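Local coordinates for fructosyl amine:oxygen oxidoreductase (Neosartorya fumigata, PDB 4WCT), which probably oxidises the fructosyl-amine bond of Amadori products with its FAD cofactor and molecular oxygen, thereby deglycating amines, at residues 297-305 against 329-340. Numbering follows the deposited sequence.
Sequences KICDEHPGY and PLEAEARARDFL
Arg335 lays its guanidinium side-on against one carboxylate oxygen of Asp300: NE reaches OD2 at 2.8 Å and NH2 reaches the same OD2 at 3.0 Å. The two flat groups are nearly coplanar, 18° apart; NE takes the anti lone pair, whereas NH2 meets OD2 almost along its C-O axis. A bend at chi3 turns the guanidinium back over its own helix, with one face on the carbonyl O of Glu331. Arg335 NH2 also donates a nearly straight bond to Tyr305 OH (3.0 Å, 163°), in the guanidinium plane. Entering from the opposite direction, Tyr305 OH donates a hydrogen bond to Glu331 OE2 at 2.7 Å, from above the carboxylate plane, while Pro329 CG packs by Tyr305 CZ. Arg335 NH1 donates to a water, which in turn makes a weak bond to Tyr305 OH. The His302 ring stands at 63° to the guanidinium, its CD2 3.4 Å from Arg335 NH2. Along strand 297-300, which crosses helix 330-340 steeply, Ile298 supplies the apolar end: with CG2 anti to the backbone N, that methyl reaches Ala336 CB at 3.7 Å and also touches Phe339, while CG1 and CD1 meet the methyls of Leu340. Helix 330-340 thus covers one side of the mixed sheet holding strand 295-310. Thr258 on the adjacent strand binds both Asp300 OD1 and His302 NE2, and the His302 side chain lies about 8 Å from FAD. The paired charge probably favours ionised Asp300; Tyr305 OH, its orientation fixed by accepting from Arg335 and donating to Glu331, joins that second acid to the arginine.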
ATOM      1  N   LYS A 297      -8.904  12.550   6.001  1.00  7.94           N
ATOM      2  CA  LYS A 297      -7.608  11.923   6.275  1.00  8.76           C
ATOM      3  C   LYS A 297      -6.476  12.723   5.644  1.00  9.11           C
ATOM      4  O   LYS A 297      -6.551  13.081   4.460  1.00 10.84           O
ATOM      5  CB  LYS A 297      -7.573  10.528   5.684  1.00  9.69           C
ATOM      6  CG  LYS A 297      -6.290   9.763   6.078  1.00 10.43           C
ATOM      7  CD  LYS A 297      -6.207   8.409   5.408  1.00 11.90           C
ATOM      8  CE  LYS A 297      -5.522   8.563   4.046  1.00 14.65           C
ATOM      9  NZ  LYS A 297      -5.424   7.278   3.354  1.00 13.38           N
ATOM     10  N   ILE A 298      -5.434  12.956   6.430  1.00  7.99           N
ATOM     11  CA  ILE A 298      -4.207  13.631   5.978  1.00  8.41           C
ATOM     12  C   ILE A 298      -3.021  12.698   6.205  1.00  9.26           C
ATOM     13  O   ILE A 298      -2.892  12.127   7.285  1.00 10.47           O
ATOM     14  CB  ILE A 298      -3.910  14.921   6.765  1.00  9.42           C
ATOM     15  CG1 ILE A 298      -5.097  15.886   6.719  1.00  9.56           C
ATOM     16  CG2 ILE A 298      -2.690  15.596   6.173  1.00 10.04           C
ATOM     17  CD1 ILE A 298      -5.945  15.913   7.963  1.00 14.23           C
ATOM     18  N   CYS A 299      -2.227  12.476   5.163  1.00  8.29           N
ATOM     19  CA  CYS A 299      -0.954  11.787   5.304  1.00  9.35           C
ATOM     20  C   CYS A 299       0.151  12.798   5.119  1.00  9.60           C
ATOM     21  O   CYS A 299       0.158  13.543   4.140  1.00 10.58           O
ATOM     22  CB  CYS A 299      -0.795  10.731   4.249  1.00 12.07           C
ATOM     23  SG  CYS A 299      -1.712   9.230   4.575  1.00 14.24           S
ATOM     24  N   ASP A 300       1.059  12.879   6.078  1.00  8.11           N
ATOM     25  CA  ASP A 300       2.221  13.718   5.922  1.00  8.86           C
ATOM     26  C   ASP A 300       3.314  12.930   5.194  1.00 10.19           C
ATOM     27  O   ASP A 300       3.677  11.831   5.590  1.00 11.05           O
ATOM     28  CB  ASP A 300       2.724  14.210   7.288  1.00  9.02           C
ATOM     29  CG  ASP A 300       3.110  13.090   8.217  1.00 10.99           C
ATOM     30  OD1 ASP A 300       2.219  12.258   8.527  1.00 10.32           O
ATOM     31  OD2 ASP A 300       4.292  13.066   8.654  1.00  9.93           O
ATOM     32  N   GLU A 301       3.836  13.485   4.105  1.00  8.84           N
ATOM     33  CA  GLU A 301       4.767  12.751   3.286  1.00 10.82           C
ATOM     34  C   GLU A 301       6.178  12.897   3.809  1.00  8.53           C
ATOM     35  O   GLU A 301       6.602  13.952   4.282  1.00 10.36           O
ATOM     36  CB  GLU A 301       4.658  13.176   1.827  1.00 12.09           C
ATOM     37  CG  GLU A 301       5.583  12.441   0.851  1.00 13.78           C
ATOM     38  CD  GLU A 301       5.308  10.932   0.667  1.00 21.27           C
ATOM     39  OE1 GLU A 301       4.807  10.274   1.596  1.00 24.96           O
ATOM     40  OE2 GLU A 301       5.960  10.334  -0.233  1.00 21.27           O
ATOM     41  N   HIS A 302       6.904  11.784   3.755  1.00  9.01           N
ATOM     42  CA  HIS A 302       8.296  11.700   4.239  1.00  8.02           C
ATOM     43  C   HIS A 302       8.830  10.348   3.779  1.00  8.32           C
ATOM     44  O   HIS A 302       8.066   9.491   3.287  1.00  8.76           O
ATOM     45  CB  HIS A 302       8.388  11.832   5.775  1.00  7.80           C
ATOM     46  CG  HIS A 302       7.485  10.897   6.539  1.00  8.99           C
ATOM     47  ND1 HIS A 302       7.751   9.555   6.661  1.00  9.43           N
ATOM     48  CD2 HIS A 302       6.299  11.098   7.166  1.00  7.95           C
ATOM     49  CE1 HIS A 302       6.772   8.960   7.316  1.00 10.00           C
ATOM     50  NE2 HIS A 302       5.877   9.878   7.644  1.00  8.82           N
ATOM     51  N   PRO A 303      10.136  10.126   3.925  1.00  7.61           N
ATOM     52  CA  PRO A 303      10.642   8.876   3.373  1.00  7.88           C
ATOM     53  C   PRO A 303      10.304   7.602   4.136  1.00  7.79           C
ATOM     54  O   PRO A 303      10.523   6.503   3.604  1.00  8.74           O
ATOM     55  CB  PRO A 303      12.160   9.103   3.302  1.00  9.58           C
ATOM     56  CG  PRO A 303      12.308  10.590   3.267  1.00  8.71           C
ATOM     57  CD  PRO A 303      11.216  11.112   4.148  1.00  7.88           C
ATOM     58  N   GLY A 304       9.727   7.751   5.331  1.00  7.46           N
ATOM     59  CA  GLY A 304       9.296   6.605   6.105  1.00  8.36           C
ATOM     60  C   GLY A 304      10.019   6.456   7.425  1.00  8.01           C
ATOM     61  O   GLY A 304      11.138   7.001   7.627  1.00  8.54           O
ATOM     62  N   TYR A 305       9.332   5.814   8.363  1.00  8.61           N
ATOM     63  CA  TYR A 305       9.918   5.341   9.600  1.00  7.31           C
ATOM     64  C   TYR A 305      10.208   3.836   9.527  1.00  8.43           C
ATOM     65  O   TYR A 305       9.354   3.012   9.151  1.00  8.45           O
ATOM     66  CB  TYR A 305       8.932   5.557  10.748  1.00  8.51           C
ATOM     67  CG  TYR A 305       8.675   6.982  11.146  1.00  8.20           C
ATOM     68  CD1 TYR A 305       9.436   7.595  12.132  1.00  8.81           C
ATOM     69  CD2 TYR A 305       7.603   7.680  10.609  1.00 10.52           C
ATOM     70  CE1 TYR A 305       9.134   8.875  12.578  1.00 10.36           C
ATOM     71  CE2 TYR A 305       7.334   8.974  10.997  1.00  8.92           C
ATOM     72  CZ  TYR A 305       8.119   9.572  11.964  1.00  9.69           C
ATOM     73  OH  TYR A 305       7.819  10.867  12.369  1.00  9.99           O
ATOM     74  N   PRO A 329       3.699   9.907  15.634  1.00  8.29           N
ATOM     75  CA  PRO A 329       4.587  10.830  16.324  1.00  8.94           C
ATOM     76  C   PRO A 329       4.091  12.268  16.247  1.00  8.65           C
ATOM     77  O   PRO A 329       3.535  12.703  15.237  1.00  8.94           O
ATOM     78  CB  PRO A 329       5.930  10.639  15.608  1.00  9.28           C
ATOM     79  CG  PRO A 329       5.868   9.234  15.094  1.00 10.48           C
ATOM     80  CD  PRO A 329       4.434   9.088  14.648  1.00  8.79           C
ATOM     81  N   LEU A 330       4.350  13.024  17.301  1.00  9.17           N
ATOM     82  CA  LEU A 330       3.963  14.435  17.329  1.00  8.92           C
ATOM     83  C   LEU A 330       4.546  15.180  16.132  1.00  7.90           C
ATOM     84  O   LEU A 330       3.949  16.163  15.656  1.00  9.50           O
ATOM     85  CB  LEU A 330       4.403  15.068  18.638  1.00  8.96           C
ATOM     86  CG  LEU A 330       3.635  14.581  19.879  1.00  9.61           C
ATOM     87  CD1 LEU A 330       4.286  15.119  21.139  1.00 11.40           C
ATOM     88  CD2 LEU A 330       2.173  14.977  19.826  1.00 10.30           C
ATOM     89  N   GLU A 331       5.775  14.834  15.741  1.00  7.74           N
ATOM     90  CA  GLU A 331       6.391  15.508  14.587  1.00  9.36           C
ATOM     91  C   GLU A 331       5.615  15.226  13.275  1.00 10.83           C
ATOM     92  O   GLU A 331       5.609  16.065  12.372  1.00  7.95           O
ATOM     93  CB  GLU A 331       7.892  15.157  14.450  1.00 11.57           C
ATOM     94  CG  GLU A 331       8.095  13.728  13.983  1.00 13.02           C
ATOM     95  CD  GLU A 331       9.176  12.936  14.670  1.00 29.71           C
ATOM     96  OE1 GLU A 331      10.280  13.474  14.978  1.00 28.87           O
ATOM     97  OE2 GLU A 331       9.053  11.703  14.611  1.00 27.20           O
ATOM     98  N   ALA A 332       4.902  14.106  13.224  1.00  9.13           N
ATOM     99  CA  ALA A 332       4.132  13.766  12.025  1.00  8.09           C
ATOM    100  C   ALA A 332       2.812  14.546  12.048  1.00  7.62           C
ATOM    101  O   ALA A 332       2.410  15.117  11.021  1.00  8.18           O
ATOM    102  CB  ALA A 332       3.868  12.277  11.937  1.00  8.21           C
ATOM    103  N   GLU A 333       2.181  14.651  13.217  1.00  7.66           N
ATOM    104  CA  GLU A 333       1.042  15.544  13.368  1.00  8.54           C
ATOM    105  C   GLU A 333       1.383  16.972  12.941  1.00  8.58           C
ATOM    106  O   GLU A 333       0.632  17.610  12.179  1.00  6.97           O
ATOM    107  CB  GLU A 333       0.518  15.540  14.800  1.00  8.99           C
ATOM    108  CG  GLU A 333      -0.558  16.607  15.026  1.00 12.21           C
ATOM    109  CD  GLU A 333      -0.989  16.756  16.469  1.00 14.05           C
ATOM    110  OE1 GLU A 333      -0.256  16.317  17.396  1.00 13.54           O
ATOM    111  OE2 GLU A 333      -2.013  17.432  16.689  1.00 15.87           O
ATOM    112  N   ALA A 334       2.567  17.459  13.328  1.00  8.04           N
ATOM    113  CA  ALA A 334       2.955  18.822  12.982  1.00  7.36           C
ATOM    114  C   ALA A 334       3.123  18.991  11.466  1.00  7.43           C
ATOM    115  O   ALA A 334       2.745  20.030  10.923  1.00  7.79           O
ATOM    116  CB  ALA A 334       4.218  19.233  13.730  1.00  9.09           C
ATOM    117  N   ARG A 335       3.655  17.970  10.793  1.00  7.15           N
ATOM    118  CA  ARG A 335       3.810  18.020   9.337  1.00  8.50           C
ATOM    119  C   ARG A 335       2.442  18.030   8.652  1.00  8.09           C
ATOM    120  O   ARG A 335       2.244  18.734   7.661  1.00  8.74           O
ATOM    121  CB  ARG A 335       4.672  16.874   8.817  1.00  9.97           C
ATOM    122  CG  ARG A 335       6.140  17.013   9.171  1.00 10.86           C
ATOM    123  CD  ARG A 335       6.990  15.917   8.549  1.00  9.89           C
ATOM    124  NE  ARG A 335       6.602  14.601   9.001  1.00  9.41           N
ATOM    125  CZ  ARG A 335       7.279  13.859   9.866  1.00 10.00           C
ATOM    126  NH1 ARG A 335       8.396  14.319  10.422  1.00  9.02           N
ATOM    127  NH2 ARG A 335       6.829  12.641  10.175  1.00  8.76           N
ATOM    128  N   ALA A 336       1.509  17.248   9.189  1.00  7.32           N
ATOM    129  CA  ALA A 336       0.138  17.253   8.650  1.00  7.72           C
ATOM    130  C   ALA A 336      -0.493  18.622   8.782  1.00  8.11           C
ATOM    131  O   ALA A 336      -1.163  19.097   7.864  1.00  7.97           O
ATOM    132  CB  ALA A 336      -0.747  16.212   9.319  1.00  8.85           C
ATOM    133  N   ARG A 337      -0.262  19.292   9.899  1.00  8.97           N
ATOM    134  CA  ARG A 337      -0.849  20.600  10.107  1.00  7.92           C
ATOM    135  C   ARG A 337      -0.189  21.655   9.241  1.00  9.00           C
ATOM    136  O   ARG A 337      -0.852  22.583   8.781  1.00  9.30           O
ATOM    137  CB  ARG A 337      -0.781  20.984  11.584  1.00  9.26           C
ATOM    138  CG  ARG A 337      -1.644  20.116  12.464  1.00  9.76           C
ATOM    139  CD  ARG A 337      -1.723  20.666  13.853  1.00 11.09           C
ATOM    140  NE  ARG A 337      -2.424  19.763  14.767  1.00 10.39           N
ATOM    141  CZ  ARG A 337      -3.742  19.597  14.800  1.00 11.06           C
ATOM    142  NH1 ARG A 337      -4.527  20.325  14.027  1.00  9.79           N
ATOM    143  NH2 ARG A 337      -4.303  18.683  15.602  1.00 10.70           N
ATOM    144  N   ASP A 338       1.103  21.490   8.974  1.00  8.48           N
ATOM    145  CA  ASP A 338       1.807  22.325   8.005  1.00 10.98           C
ATOM    146  C   ASP A 338       1.208  22.206   6.582  1.00  9.74           C
ATOM    147  O   ASP A 338       0.937  23.216   5.932  1.00 10.36           O
ATOM    148  CB  ASP A 338       3.283  21.936   7.966  1.00 12.43           C
ATOM    149  CG  ASP A 338       4.059  22.683   6.887  1.00 19.99           C
ATOM    150  OD1 ASP A 338       4.305  23.885   7.072  1.00 25.71           O
ATOM    151  OD2 ASP A 338       4.352  22.103   5.811  1.00 22.61           O
ATOM    152  N   PHE A 339       0.900  20.977   6.157  1.00  8.56           N
ATOM    153  CA  PHE A 339       0.211  20.756   4.889  1.00  8.57           C
ATOM    154  C   PHE A 339      -1.132  21.479   4.894  1.00  8.75           C
ATOM    155  O   PHE A 339      -1.491  22.156   3.922  1.00  8.57           O
ATOM    156  CB  PHE A 339      -0.004  19.259   4.648  1.00  9.31           C
ATOM    157  CG  PHE A 339      -0.883  18.941   3.476  1.00  8.37           C
ATOM    158  CD1 PHE A 339      -0.362  18.763   2.203  1.00  7.53           C
ATOM    159  CD2 PHE A 339      -2.231  18.750   3.660  1.00  9.83           C
ATOM    160  CE1 PHE A 339      -1.177  18.459   1.123  1.00  7.63           C
ATOM    161  CE2 PHE A 339      -3.063  18.507   2.586  1.00 10.18           C
ATOM    162  CZ  PHE A 339      -2.529  18.361   1.296  1.00  8.91           C
ATOM    163  N   LEU A 340      -1.891  21.310   5.974  1.00  8.71           N
ATOM    164  CA  LEU A 340      -3.197  21.989   6.093  1.00  8.53           C
ATOM    165  C   LEU A 340      -3.038  23.507   6.074  1.00  8.86           C
ATOM    166  O   LEU A 340      -3.891  24.198   5.503  1.00  8.85           O
ATOM    167  CB  LEU A 340      -3.924  21.567   7.354  1.00  8.75           C
ATOM    168  CG  LEU A 340      -4.423  20.117   7.354  1.00  9.52           C
ATOM    169  CD1 LEU A 340      -4.936  19.835   8.744  1.00 11.59           C
ATOM    170  CD2 LEU A 340      -5.497  19.929   6.295  1.00 10.26           C
TER
HETATM  171  O   HOH W   1      10.425  12.619  11.323  1.00 19.41           O